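Local coordinates for protein NDP-rhamnosyltransferase (Saccharopolyspora spinosa, PDB 3TSA) that belongs to the GT-B glycosyltransferase superfamily, whose members pair two Rossmann-like domains across a cleft, at residues L239-A244 and E344-S349; L289-G294 and L310-Y315; R220-M225 and V254-P259; A328-C333 and A360-K365; P201-G206 and P279-L284. All coordinates share one frame; numbering follows the deposited sequence.

Contact 1: L239-A244 and E344-S349; sequences LRAVAA and EQFTDS
The ring of Phe346 reaches from helix 343-354 to the backbone of Arg240 and Ala241 and the methyls of Ala241 and Ala244 on helix 236-246, joining two helices of the C-terminal Rossmann-like domain. The segment axes approach to 9.3 Å and cross at -59°, and helix 236-246 offers two alanines and the inner part of Arg240. CG of Phe346 stands anti to its own backbone N (chi1 -163°), which sends the ring across to the other helix. Ala244 CB then sits over one ring face in a CH-pi contact, 3.8 Å from the centroid and displaced toward the rim beside CD1. The far end of the ring comes in obliquely: Phe346 CZ lies 3.4 Å from Ala241 CA, and Phe346 CE2 3.6 Å from Arg240 C. The same ring also packs on Ile291 and Leu310, so it fills the junction between the two helices and the strands beneath. Arg240 contributes its CB, while the rest of its extended chain leads away. Alongside the ring, Thr347 takes part through its hydroxyl, which is hydrogen-bonded to His343 O in its own helix; OG1 of Thr347 lies 3.6 Å from Ala244 CA.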
# COMPACT_ATOMS: atom_id res chain seq x y z
N LEU A 239 12.25 -29.36 3.25
CA LEU A 239 11.92 -30.79 3.39
C LEU A 239 12.18 -31.18 4.82
O LEU A 239 11.41 -32.00 5.40
CB LEU A 239 12.87 -31.57 2.45
CG LEU A 239 12.55 -31.36 0.97
CD1 LEU A 239 13.61 -32.05 0.03
CD2 LEU A 239 11.09 -31.82 0.68
N ARG A 240 13.29 -30.67 5.38
CA ARG A 240 13.67 -31.04 6.75
C ARG A 240 12.62 -30.60 7.72
O ARG A 240 12.26 -31.36 8.60
CB ARG A 240 15.02 -30.45 7.18
CG ARG A 240 16.21 -31.18 6.53
CD ARG A 240 17.49 -30.35 6.40
NE ARG A 240 18.57 -31.15 5.73
CZ ARG A 240 19.71 -30.64 5.24
NH1 ARG A 240 19.95 -29.36 5.22
NH2 ARG A 240 20.57 -31.47 4.64
N ALA A 241 12.10 -29.39 7.56
CA ALA A 241 11.07 -28.90 8.51
C ALA A 241 9.76 -29.63 8.36
O ALA A 241 9.09 -29.89 9.35
CB ALA A 241 10.82 -27.35 8.30
N VAL A 242 9.36 -29.90 7.12
CA VAL A 242 8.07 -30.61 6.84
C VAL A 242 8.13 -32.03 7.47
O VAL A 242 7.19 -32.47 8.12
CB VAL A 242 7.80 -30.70 5.35
CG1 VAL A 242 6.66 -31.73 5.10
CG2 VAL A 242 7.31 -29.31 4.91
N ALA A 243 9.27 -32.69 7.33
CA ALA A 243 9.41 -34.06 7.89
C ALA A 243 9.38 -34.03 9.42
O ALA A 243 8.60 -34.75 10.08
CB ALA A 243 10.72 -34.67 7.42
N ALA A 244 10.16 -33.14 10.02
CA ALA A 244 10.18 -33.07 11.46
C ALA A 244 8.78 -32.70 12.02
O ALA A 244 8.33 -33.30 13.04
CB ALA A 244 11.23 -32.06 11.89
N GLU A 344 16.11 -36.42 14.26
CA GLU A 344 15.70 -36.61 15.66
C GLU A 344 15.75 -35.34 16.53
O GLU A 344 14.82 -35.05 17.36
CB GLU A 344 16.57 -37.74 16.27
CG GLU A 344 16.29 -38.04 17.77
CD GLU A 344 17.22 -39.14 18.36
OE1 GLU A 344 18.38 -38.83 18.77
OE2 GLU A 344 16.77 -40.30 18.40
N GLN A 345 16.84 -34.61 16.42
CA GLN A 345 17.06 -33.39 17.19
C GLN A 345 15.99 -32.33 16.79
O GLN A 345 15.45 -31.62 17.65
CB GLN A 345 18.49 -32.87 16.95
CG GLN A 345 18.71 -31.43 17.51
CD GLN A 345 20.18 -30.91 17.28
OE1 GLN A 345 21.11 -31.68 16.92
NE2 GLN A 345 20.37 -29.62 17.49
N PHE A 346 15.72 -32.26 15.48
CA PHE A 346 14.73 -31.30 14.92
C PHE A 346 13.34 -31.59 15.49
O PHE A 346 12.66 -30.69 16.06
CB PHE A 346 14.81 -31.40 13.41
CG PHE A 346 14.21 -30.24 12.62
CD1 PHE A 346 13.20 -29.44 13.16
CD2 PHE A 346 14.70 -29.96 11.33
CE1 PHE A 346 12.69 -28.39 12.40
CE2 PHE A 346 14.19 -28.93 10.55
CZ PHE A 346 13.16 -28.11 11.11
N THR A 347 12.94 -32.88 15.41
CA THR A 347 11.66 -33.32 15.98
C THR A 347 11.60 -33.04 17.47
O THR A 347 10.56 -32.52 17.96
CB THR A 347 11.53 -34.86 15.69
OG1 THR A 347 11.43 -34.97 14.25
CG2 THR A 347 10.25 -35.33 16.23
N ASP A 348 12.69 -33.36 18.19
CA ASP A 348 12.71 -33.20 19.63
C ASP A 348 12.57 -31.68 19.97
O ASP A 348 11.89 -31.31 20.97
CB ASP A 348 14.00 -33.79 20.25
CG ASP A 348 13.97 -35.30 20.35
OD1 ASP A 348 12.95 -35.90 20.09
OD2 ASP A 348 15.01 -35.89 20.67
N SER A 349 13.10 -30.84 19.10
CA SER A 349 13.06 -29.37 19.34
C SER A 349 11.62 -28.87 19.22
O SER A 349 11.17 -28.01 19.98
CB SER A 349 13.92 -28.63 18.33
OG SER A 349 15.28 -28.87 18.57

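Contact 2: L289-G294 and L310-Y315; sequences LVICAG and LVLPQY
Ile291 and Leu310 are bridged side by side in two parallel strands of a beta-alpha-beta unit, strand 289-292, helix 296-304 and strand 309-311, within the Rossmann-like C-terminal domain. Leu310 straddles Ile291: Leu310 N donates to Val290 O at 2.9 Å, and Leu310 O accepts from Cys292 N at 3.1 Å. The next bond, Leu312 N to Cys292 O at 2.8 Å, is the straightest of the three, with 173° at the hydrogen. Past the strand ends the backbones stay close, since Pro313 CA approaches Ala293 O to 3.2 Å in a CA-H...O contact.

The side chains of Ile291 and Leu310 share one face of the sheet and point the same way, with Ile291 CG1 4.0 Å from Leu310 CB. Ile291 CG2, the branch anti to the backbone N, meets Leu312 CD1 at 3.5 Å as those two chains cross at a slant. Helix 343-354 closes over this side, setting Ile350 on Leu310, Val353 on Leu289 and Phe346 on Leu312. The other face carries Cys292 and Val311, and Val311 packs there on Ala322 and Leu325 of helix 318-327.

Further bonds hold both strands in place: Ile291 is tied to Cys222 and Cys224 on one flank, Val311 to Ile332 on the other. Gln318 OE1 accepts from the backbone N of both Gln314 and Tyr315, holding the loop that follows Pro313. Gly294 has backbone angles that call for glycine, and Val311 CG1 lies close on the side where a CB would point, 3.6 Å from Gly294 CA.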
# COMPACT_ATOMS: atom_id res chain seq x y z
N LEU A 289 3.88 -22.30 16.97
CA LEU A 289 5.32 -22.32 16.66
C LEU A 289 5.50 -21.90 15.20
O LEU A 289 4.59 -22.24 14.40
CB LEU A 289 5.90 -23.73 16.91
CG LEU A 289 7.36 -24.03 16.53
CD1 LEU A 289 8.31 -23.22 17.39
CD2 LEU A 289 7.68 -25.54 16.60
N VAL A 290 6.59 -21.17 14.86
CA VAL A 290 6.89 -20.86 13.50
C VAL A 290 8.25 -21.51 13.20
O VAL A 290 9.16 -21.33 14.02
CB VAL A 290 7.03 -19.34 13.23
CG1 VAL A 290 7.44 -19.12 11.71
CG2 VAL A 290 5.69 -18.76 13.48
N ILE A 291 8.35 -22.29 12.12
CA ILE A 291 9.73 -22.79 11.77
C ILE A 291 10.10 -21.93 10.55
O ILE A 291 9.37 -21.89 9.55
CB ILE A 291 9.71 -24.32 11.30
CG1 ILE A 291 9.32 -25.24 12.47
CG2 ILE A 291 11.11 -24.74 10.79
CD1 ILE A 291 8.87 -26.65 12.11
N CYS A 292 11.26 -21.28 10.63
CA CYS A 292 11.66 -20.35 9.59
C CYS A 292 13.17 -20.29 9.47
O CYS A 292 13.89 -20.94 10.25
CB CYS A 292 11.10 -18.97 9.87
SG CYS A 292 11.62 -18.22 11.47
N ALA A 293 13.68 -19.45 8.59
CA ALA A 293 15.16 -19.42 8.42
C ALA A 293 15.73 -18.21 9.20
O ALA A 293 16.99 -18.06 9.32
CB ALA A 293 15.50 -19.33 6.91
N GLY A 294 14.86 -17.34 9.74
CA GLY A 294 15.34 -16.20 10.53
C GLY A 294 15.34 -14.87 9.77
O GLY A 294 15.80 -13.87 10.27
N LEU A 310 11.35 -21.83 15.79
CA LEU A 310 12.48 -22.78 15.61
C LEU A 310 13.19 -22.26 14.33
O LEU A 310 12.58 -22.26 13.28
CB LEU A 310 11.87 -24.11 15.34
CG LEU A 310 12.68 -25.36 15.74
CD1 LEU A 310 12.09 -26.72 15.37
CD2 LEU A 310 14.12 -25.28 15.67
N VAL A 311 14.48 -21.89 14.45
CA VAL A 311 15.11 -21.08 13.43
C VAL A 311 16.22 -21.92 12.79
O VAL A 311 17.00 -22.54 13.49
CB VAL A 311 15.73 -19.80 14.00
CG1 VAL A 311 16.12 -18.87 12.82
CG2 VAL A 311 14.68 -19.02 14.89
N LEU A 312 16.17 -22.01 11.47
CA LEU A 312 17.26 -22.72 10.73
C LEU A 312 18.00 -21.69 9.93
O LEU A 312 17.82 -21.53 8.73
CB LEU A 312 16.61 -23.76 9.83
CG LEU A 312 15.80 -24.98 10.37
CD1 LEU A 312 14.61 -24.62 11.11
CD2 LEU A 312 15.31 -25.69 9.09
N PRO A 313 18.95 -20.97 10.57
CA PRO A 313 19.59 -19.89 9.83
C PRO A 313 20.46 -20.39 8.65
O PRO A 313 20.98 -21.52 8.72
CB PRO A 313 20.52 -19.28 10.92
CG PRO A 313 20.83 -20.47 11.90
CD PRO A 313 19.47 -21.14 11.94
N GLN A 314 20.55 -19.56 7.65
CA GLN A 314 21.24 -19.90 6.39
C GLN A 314 22.34 -18.92 6.03
O GLN A 314 23.44 -19.31 5.60
CB GLN A 314 20.21 -20.02 5.23
CG GLN A 314 19.05 -20.96 5.52
CD GLN A 314 19.49 -22.42 5.74
OE1 GLN A 314 18.94 -23.10 6.60
NE2 GLN A 314 20.49 -22.87 4.97
N TYR A 315 22.05 -17.62 6.14
CA TYR A 315 22.98 -16.67 5.61
C TYR A 315 22.77 -15.29 6.26
O TYR A 315 21.82 -15.09 7.05
CB TYR A 315 22.89 -16.59 4.08
CG TYR A 315 21.53 -16.24 3.45
CD1 TYR A 315 20.56 -15.37 4.07
CD2 TYR A 315 21.27 -16.71 2.16
CE1 TYR A 315 19.36 -15.07 3.39
CE2 TYR A 315 20.15 -16.38 1.51
CZ TYR A 315 19.19 -15.59 2.11
OH TYR A 315 18.06 -15.29 1.38

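Contact 3: R220-M225 and V254-P259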
# COMPACT_ATOMS: atom_id res chain seq x y z
N ARG A 220 -0.81 -26.39 15.97
CA ARG A 220 -0.58 -25.84 14.64
C ARG A 220 0.83 -25.23 14.58
O ARG A 220 1.20 -24.36 15.40
CB ARG A 220 -1.65 -24.78 14.35
CG ARG A 220 -1.56 -24.23 12.96
CD ARG A 220 -2.86 -23.43 12.57
NE ARG A 220 -4.04 -24.24 12.37
CZ ARG A 220 -5.26 -23.71 12.20
NH1 ARG A 220 -5.39 -22.40 12.21
NH2 ARG A 220 -6.32 -24.47 12.06
N VAL A 221 1.64 -25.69 13.63
CA VAL A 221 3.01 -25.26 13.44
C VAL A 221 3.06 -24.67 12.04
O VAL A 221 2.72 -25.36 11.06
CB VAL A 221 3.91 -26.51 13.51
CG1 VAL A 221 5.40 -26.21 13.06
CG2 VAL A 221 3.90 -27.06 14.95
N CYS A 222 3.50 -23.41 11.89
CA CYS A 222 3.66 -22.86 10.55
C CYS A 222 5.13 -22.98 10.09
O CYS A 222 6.03 -22.54 10.83
CB CYS A 222 3.22 -21.39 10.52
SG CYS A 222 3.54 -20.49 8.97
N ILE A 223 5.36 -23.40 8.85
CA ILE A 223 6.68 -23.45 8.24
C ILE A 223 6.63 -22.40 7.17
O ILE A 223 5.80 -22.49 6.24
CB ILE A 223 6.99 -24.86 7.63
CG1 ILE A 223 7.02 -25.89 8.73
CG2 ILE A 223 8.29 -24.77 6.79
CD1 ILE A 223 6.96 -27.35 8.09
N CYS A 224 7.48 -21.37 7.32
CA CYS A 224 7.44 -20.21 6.44
C CYS A 224 8.88 -19.85 6.05
O CYS A 224 9.75 -19.53 6.94
CB CYS A 224 6.77 -19.08 7.17
SG CYS A 224 6.60 -17.65 6.01
N MET A 225 9.16 -20.06 4.76
CA MET A 225 10.47 -19.79 4.14
C MET A 225 10.22 -19.00 2.84
O MET A 225 9.32 -19.36 2.07
CB MET A 225 11.24 -21.10 3.89
CG MET A 225 11.68 -21.63 5.22
SD MET A 225 12.41 -23.21 5.05
CE MET A 225 12.34 -23.78 6.77
N VAL A 254 1.23 -25.88 8.77
CA VAL A 254 0.71 -24.96 7.75
C VAL A 254 1.92 -24.49 6.98
O VAL A 254 2.81 -23.90 7.58
CB VAL A 254 -0.08 -23.71 8.34
CG1 VAL A 254 -0.42 -22.67 7.26
CG2 VAL A 254 -1.35 -24.15 9.07
N ILE A 255 1.97 -24.78 5.68
CA ILE A 255 3.23 -24.56 4.93
C ILE A 255 3.06 -23.35 4.04
O ILE A 255 2.17 -23.30 3.15
CB ILE A 255 3.65 -25.79 4.09
CG1 ILE A 255 3.97 -26.98 4.98
CG2 ILE A 255 4.94 -25.52 3.36
CD1 ILE A 255 3.78 -28.33 4.28
N ALA A 256 3.88 -22.32 4.32
CA ALA A 256 3.81 -21.02 3.64
C ALA A 256 5.11 -20.80 2.84
O ALA A 256 6.13 -20.36 3.43
CB ALA A 256 3.55 -19.87 4.66
N VAL A 257 5.14 -21.16 1.55
CA VAL A 257 6.33 -20.96 0.70
C VAL A 257 5.84 -20.35 -0.60
O VAL A 257 4.63 -20.44 -0.84
CB VAL A 257 7.14 -22.26 0.46
CG1 VAL A 257 7.55 -22.86 1.81
CG2 VAL A 257 6.38 -23.23 -0.44
N PRO A 258 6.73 -19.74 -1.41
CA PRO A 258 6.33 -19.07 -2.66
C PRO A 258 5.76 -20.06 -3.63
O PRO A 258 6.17 -21.23 -3.61
CB PRO A 258 7.68 -18.58 -3.21
CG PRO A 258 8.46 -18.32 -1.96
CD PRO A 258 8.17 -19.53 -1.15
N PRO A 259 4.89 -19.61 -4.54
CA PRO A 259 4.25 -20.50 -5.50
C PRO A 259 5.22 -21.46 -6.23
O PRO A 259 4.95 -22.68 -6.30
CB PRO A 259 3.61 -19.53 -6.52
CG PRO A 259 3.44 -18.25 -5.81
CD PRO A 259 4.55 -18.19 -4.76
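Strands 220-224 and 254-256 run parallel, 16° apart and 4.7 Å between axes, with Val254 bonded to Val221 and Ile223 so that it straddles Cys222. Val254 N donates to Val221 O at 2.8 Å, Ile223 N to Val254 O at 2.9 Å, and Ala256 N to Ile223 O at 2.7 Å; a weak bond from Met225 N to Ala256 O ends the series.

Cys222, Cys224, Val254 and Ala256 share one face. With SG anti to the backbone N (chi1 -176°), Cys224 brings its sulfur to 4.0 Å from Ala256 CB. Ile223 and Ile255 lie on the other face, beneath Val242 of helix 236-246, with Ile223 CD1 4.3 Å from Ile255 CG1. Near the start of the strand, the aliphatic part of Arg220 runs slantwise past Val254, its CD 3.9 Å from Val254 CG2. The chain bends about the CG-CD bond (chi3 -70°), whose two atoms touch that methyl, and so turns the guanidinium toward its polar partners.

These neighbouring strands of the C-terminal Rossmann-like sheet are thus joined by backbone hydrogen bonds and apolar faces. Arg220 combines the two chemistries: its methylenes pack on valine, while the salt bridge to Glu252 and the hydrogen bonds of NH1 to Thr286 OG1 and Trp211 O probably offset the cost of burying its charge.

Contact 4: A328-C333 and A360-K365. Unlike the reference sequence in segment 360-365: Ala361 (reference Ser).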
# COMPACT_ATOMS: atom_id res chain seq x y z
N ALA A 328 17.21 -15.60 24.39
CA ALA A 328 15.99 -14.97 24.99
C ALA A 328 14.99 -15.92 25.55
O ALA A 328 14.04 -15.50 26.25
CB ALA A 328 15.31 -14.02 24.00
N GLY A 329 15.14 -17.23 25.26
CA GLY A 329 14.19 -18.25 25.68
C GLY A 329 13.00 -18.39 24.73
O GLY A 329 12.09 -19.12 25.03
N ALA A 330 12.98 -17.61 23.63
CA ALA A 330 11.77 -17.45 22.78
C ALA A 330 11.81 -18.39 21.60
O ALA A 330 10.99 -18.27 20.68
CB ALA A 330 11.63 -15.94 22.26
N GLY A 331 12.81 -19.28 21.58
CA GLY A 331 12.88 -20.19 20.40
C GLY A 331 14.05 -21.13 20.57
O GLY A 331 14.76 -21.14 21.62
N ILE A 332 14.22 -21.94 19.53
CA ILE A 332 15.35 -22.87 19.49
C ILE A 332 16.08 -22.58 18.17
O ILE A 332 15.45 -22.36 17.14
CB ILE A 332 14.85 -24.33 19.60
CG1 ILE A 332 14.42 -24.64 21.06
CG2 ILE A 332 16.01 -25.32 19.23
CD1 ILE A 332 13.78 -25.97 21.20
N CYS A 333 17.43 -22.57 18.22
CA CYS A 333 18.24 -22.38 17.04
C CYS A 333 18.85 -23.75 16.60
O CYS A 333 19.41 -24.47 17.47
CB CYS A 333 19.36 -21.37 17.45
SG CYS A 333 20.66 -21.27 16.13
N ALA A 360 6.67 -19.32 24.66
CA ALA A 360 5.72 -18.33 24.25
C ALA A 360 5.86 -17.14 25.22
O ALA A 360 5.77 -15.98 24.78
CB ALA A 360 4.28 -18.88 24.33
N ALA A 361 6.06 -17.42 26.50
CA ALA A 361 6.18 -16.32 27.51
C ALA A 361 7.38 -15.42 27.22
O ALA A 361 7.29 -14.21 27.29
CB ALA A 361 6.29 -16.87 28.89
N ALA A 362 8.52 -16.05 26.88
CA ALA A 362 9.72 -15.33 26.44
C ALA A 362 9.49 -14.57 25.16
O ALA A 362 9.98 -13.46 25.01
CB ALA A 362 10.90 -16.35 26.26
N ALA A 363 8.74 -15.16 24.21
CA ALA A 363 8.45 -14.41 22.98
C ALA A 363 7.56 -13.17 23.28
O ALA A 363 7.72 -12.14 22.62
CB ALA A 363 7.77 -15.27 21.95
N ILE A 364 6.63 -13.28 24.25
CA ILE A 364 5.82 -12.13 24.64
C ILE A 364 6.70 -11.00 25.25
O ILE A 364 6.46 -9.80 25.02
CB ILE A 364 4.68 -12.55 25.55
CG1 ILE A 364 3.63 -13.39 24.75
CG2 ILE A 364 4.01 -11.27 26.22
CD1 ILE A 364 2.75 -12.61 23.81
N LYS A 365 7.71 -11.38 26.03
CA LYS A 365 8.68 -10.33 26.49
C LYS A 365 9.30 -9.53 25.34
O LYS A 365 9.42 -8.29 25.35
CB LYS A 365 9.76 -10.93 27.46
CG LYS A 365 9.11 -11.41 28.77
CD LYS A 365 8.65 -10.22 29.60
CE LYS A 365 8.07 -10.66 30.89
NZ LYS A 365 8.10 -9.48 31.71
O HOH W 1 12.63 -13.20 26.57
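Ala362 turns its CB, which is also the tip of the side chain, from helix 358-371 into the bend of 328-330. That one methyl meets three backbone groups in succession. Ala328 O lies 3.3 Å from Ala362 CB, Gly329 O is also 3.3 Å from Ala362 CB, and Ala330 N follows at 3.6 Å from the same atom. The methyl therefore sits against the peptide backbone of the turn, with the methyl of Ala330 alongside.

Ala330 answers in the other direction. Its CB rests against the helix backbone, 3.6 Å from Ala363 N, and touches the methyl of Ala363, with 3.9 Å between Ala330 CB and Ala363 CB. Alanines on both sides let the turn and the helix come within 4.5 Å, measured between the CA atoms of Ala330 and Ala363. The same Ala330 side chain also packs on Leu325 and Leu366.

No direct hydrogen bond crosses here, but a water does the joining at the edge of the contact: it donates to Ala328 O at 2.7 Å and to Ala362 O at 3.1 Å.

Gly329, at a positive phi (85°) that is easiest for glycine, ends helix 318-327 with two bonds back into the last turn, and the chain then enters strand 331-333, the outermost strand of the C-terminal sheet on this side. The arrangement is a Schellman motif at a helix-to-strand turn of a Rossmann-like domain, packed against helix 358-371.

Contact 5: P201-G206 and P279-L284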
# COMPACT_ATOMS: atom_id res chain seq x y z
N PRO A 201 3.70 -5.69 11.06
CA PRO A 201 3.81 -6.81 10.13
C PRO A 201 3.27 -6.39 8.77
O PRO A 201 2.18 -5.80 8.65
CB PRO A 201 2.98 -7.93 10.80
CG PRO A 201 3.14 -7.64 12.26
CD PRO A 201 3.05 -6.08 12.32
N TYR A 202 4.09 -6.56 7.76
CA TYR A 202 3.64 -6.45 6.39
C TYR A 202 4.25 -7.60 5.72
O TYR A 202 5.48 -7.67 5.59
CB TYR A 202 4.14 -5.17 5.69
CG TYR A 202 3.75 -5.18 4.24
CD1 TYR A 202 2.38 -5.15 3.86
CD2 TYR A 202 4.72 -5.29 3.23
CE1 TYR A 202 2.04 -5.21 2.49
CE2 TYR A 202 4.41 -5.36 1.82
CZ TYR A 202 3.00 -5.28 1.49
OH TYR A 202 2.61 -5.40 0.15
N ASN A 203 3.37 -8.50 5.28
CA ASN A 203 3.81 -9.70 4.60
C ASN A 203 3.15 -9.83 3.22
O ASN A 203 2.88 -10.96 2.76
CB ASN A 203 3.41 -10.93 5.42
CG ASN A 203 3.50 -10.72 6.92
OD1 ASN A 203 2.48 -10.82 7.63
ND2 ASN A 203 4.70 -10.50 7.42
N GLY A 204 2.85 -8.70 2.57
CA GLY A 204 2.28 -8.73 1.23
C GLY A 204 0.77 -8.65 1.34
O GLY A 204 0.20 -8.62 2.43
N SER A 205 0.12 -8.66 0.18
CA SER A 205 -1.34 -8.69 0.12
C SER A 205 -1.89 -10.10 0.00
O SER A 205 -1.15 -11.04 -0.24
CB SER A 205 -1.77 -7.85 -1.04
OG SER A 205 -1.42 -8.55 -2.25
N GLY A 206 -3.20 -10.27 0.18
CA GLY A 206 -3.78 -11.60 0.10
C GLY A 206 -5.08 -11.65 0.89
O GLY A 206 -5.51 -10.62 1.46
N PRO A 279 -0.67 -13.94 3.52
CA PRO A 279 0.17 -13.15 4.44
C PRO A 279 0.14 -13.76 5.84
O PRO A 279 -0.94 -13.97 6.42
CB PRO A 279 -0.58 -11.79 4.46
CG PRO A 279 -1.00 -11.64 3.03
CD PRO A 279 -1.52 -13.06 2.68
N LEU A 280 1.34 -14.01 6.37
CA LEU A 280 1.48 -14.65 7.66
C LEU A 280 0.60 -14.07 8.75
O LEU A 280 0.00 -14.78 9.55
CB LEU A 280 2.95 -14.45 8.02
CG LEU A 280 3.59 -15.64 8.62
CD1 LEU A 280 3.44 -16.73 7.59
CD2 LEU A 280 5.05 -15.21 8.93
N ASN A 281 0.53 -12.76 8.83
CA ASN A 281 -0.13 -12.14 9.93
C ASN A 281 -1.62 -12.41 9.95
O ASN A 281 -2.26 -12.27 10.98
CB ASN A 281 0.20 -10.62 9.87
CG ASN A 281 -0.57 -9.91 8.82
OD1 ASN A 281 -0.07 -9.65 7.72
ND2 ASN A 281 -1.81 -9.58 9.14
N LEU A 282 -2.19 -12.83 8.83
CA LEU A 282 -3.63 -13.13 8.78
C LEU A 282 -4.00 -14.37 9.60
O LEU A 282 -5.15 -14.48 10.08
CB LEU A 282 -4.07 -13.28 7.32
CG LEU A 282 -3.91 -11.99 6.49
CD1 LEU A 282 -4.31 -12.19 5.02
CD2 LEU A 282 -4.78 -10.88 7.18
N PHE A 283 -3.07 -15.28 9.84
CA PHE A 283 -3.40 -16.53 10.54
C PHE A 283 -2.41 -16.94 11.62
O PHE A 283 -2.62 -17.90 12.37
CB PHE A 283 -3.52 -17.68 9.55
CG PHE A 283 -2.21 -18.03 8.87
CD1 PHE A 283 -1.32 -18.91 9.46
CD2 PHE A 283 -1.92 -17.52 7.62
CE1 PHE A 283 -0.13 -19.27 8.79
CE2 PHE A 283 -0.76 -17.83 6.97
CZ PHE A 283 0.17 -18.71 7.58
N LEU A 284 -1.29 -16.23 11.70
CA LEU A 284 -0.27 -16.68 12.61
C LEU A 284 -0.69 -16.73 14.09
O LEU A 284 -0.17 -17.56 14.87
CB LEU A 284 1.02 -15.88 12.38
CG LEU A 284 2.30 -16.61 12.71
CD1 LEU A 284 2.57 -18.02 12.05
CD2 LEU A 284 3.48 -15.68 12.45
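The side chains of Asn203 and Asn281 cross at a slant, their amide planes 40° apart, where the chain passing between the two Rossmann-like domains of this GT-B fold meets the segment 280-282, whose backbone angles are helical. OD1 of Asn203 accepts from Asn281 N at 3.0 Å, the donor tilted 34° out of the carbonyl plane. The side chains of Leu280 and Asn203 cross at about a right angle, with Leu280 CB 3.7 Å from Asn203 OD1. At the other end of the group Asn203 ND2 bonds to Thr301 OG1 of helix 296-304, so both ends of the amide are held and its rotation is fixed. CG of Asn203 lies beside its own backbone N (chi1 -36°), which directs the amide at 280-282.

Within the segments, one face of the Tyr202 ring carries Gly204 N over its centre, and Leu280 O lies toward the rim of one Phe283 face. The ring of Pro279 presses on the passing backbone, its CG 3.3 Å from Gly204 O and 3.3 Å from Ser205 O.

This region also belongs to the dimer interface: Gly206 pairs in parallel with a strand of the second subunit, and Pro279 and Leu282 pack on Thr50 of that subunit. Leu282 N bonds to Pro279 O within its own segment. At the opposite end of the contact, Pro201 CB meets Asn281 CB at 4.0 Å.

In the fold
From the N terminus, contact 5 opens first, at 201-206 after the N-terminal sheet, and closes at 279-284. Nested in that loop, contact 3 joins neighbouring strands 219-224 and 251-256. Contact 1 starts from helix 236-246, between the two segments of contact 3, and closes only at helix 343-354, so it crosses contacts 3, 5 and 4. Contact 2 lies wholly inside the loop of contact 1; contact 4 follows it and closes last, at 360-365. Strand 289-292 of contact 2 adjoins strand 219-224 of contact 3, and strand 309-311 adjoins 331-333 of contact 4, making one continuous sheet. Contact 1 packs helices on it, and contact 5 joins it to the interdomain chain.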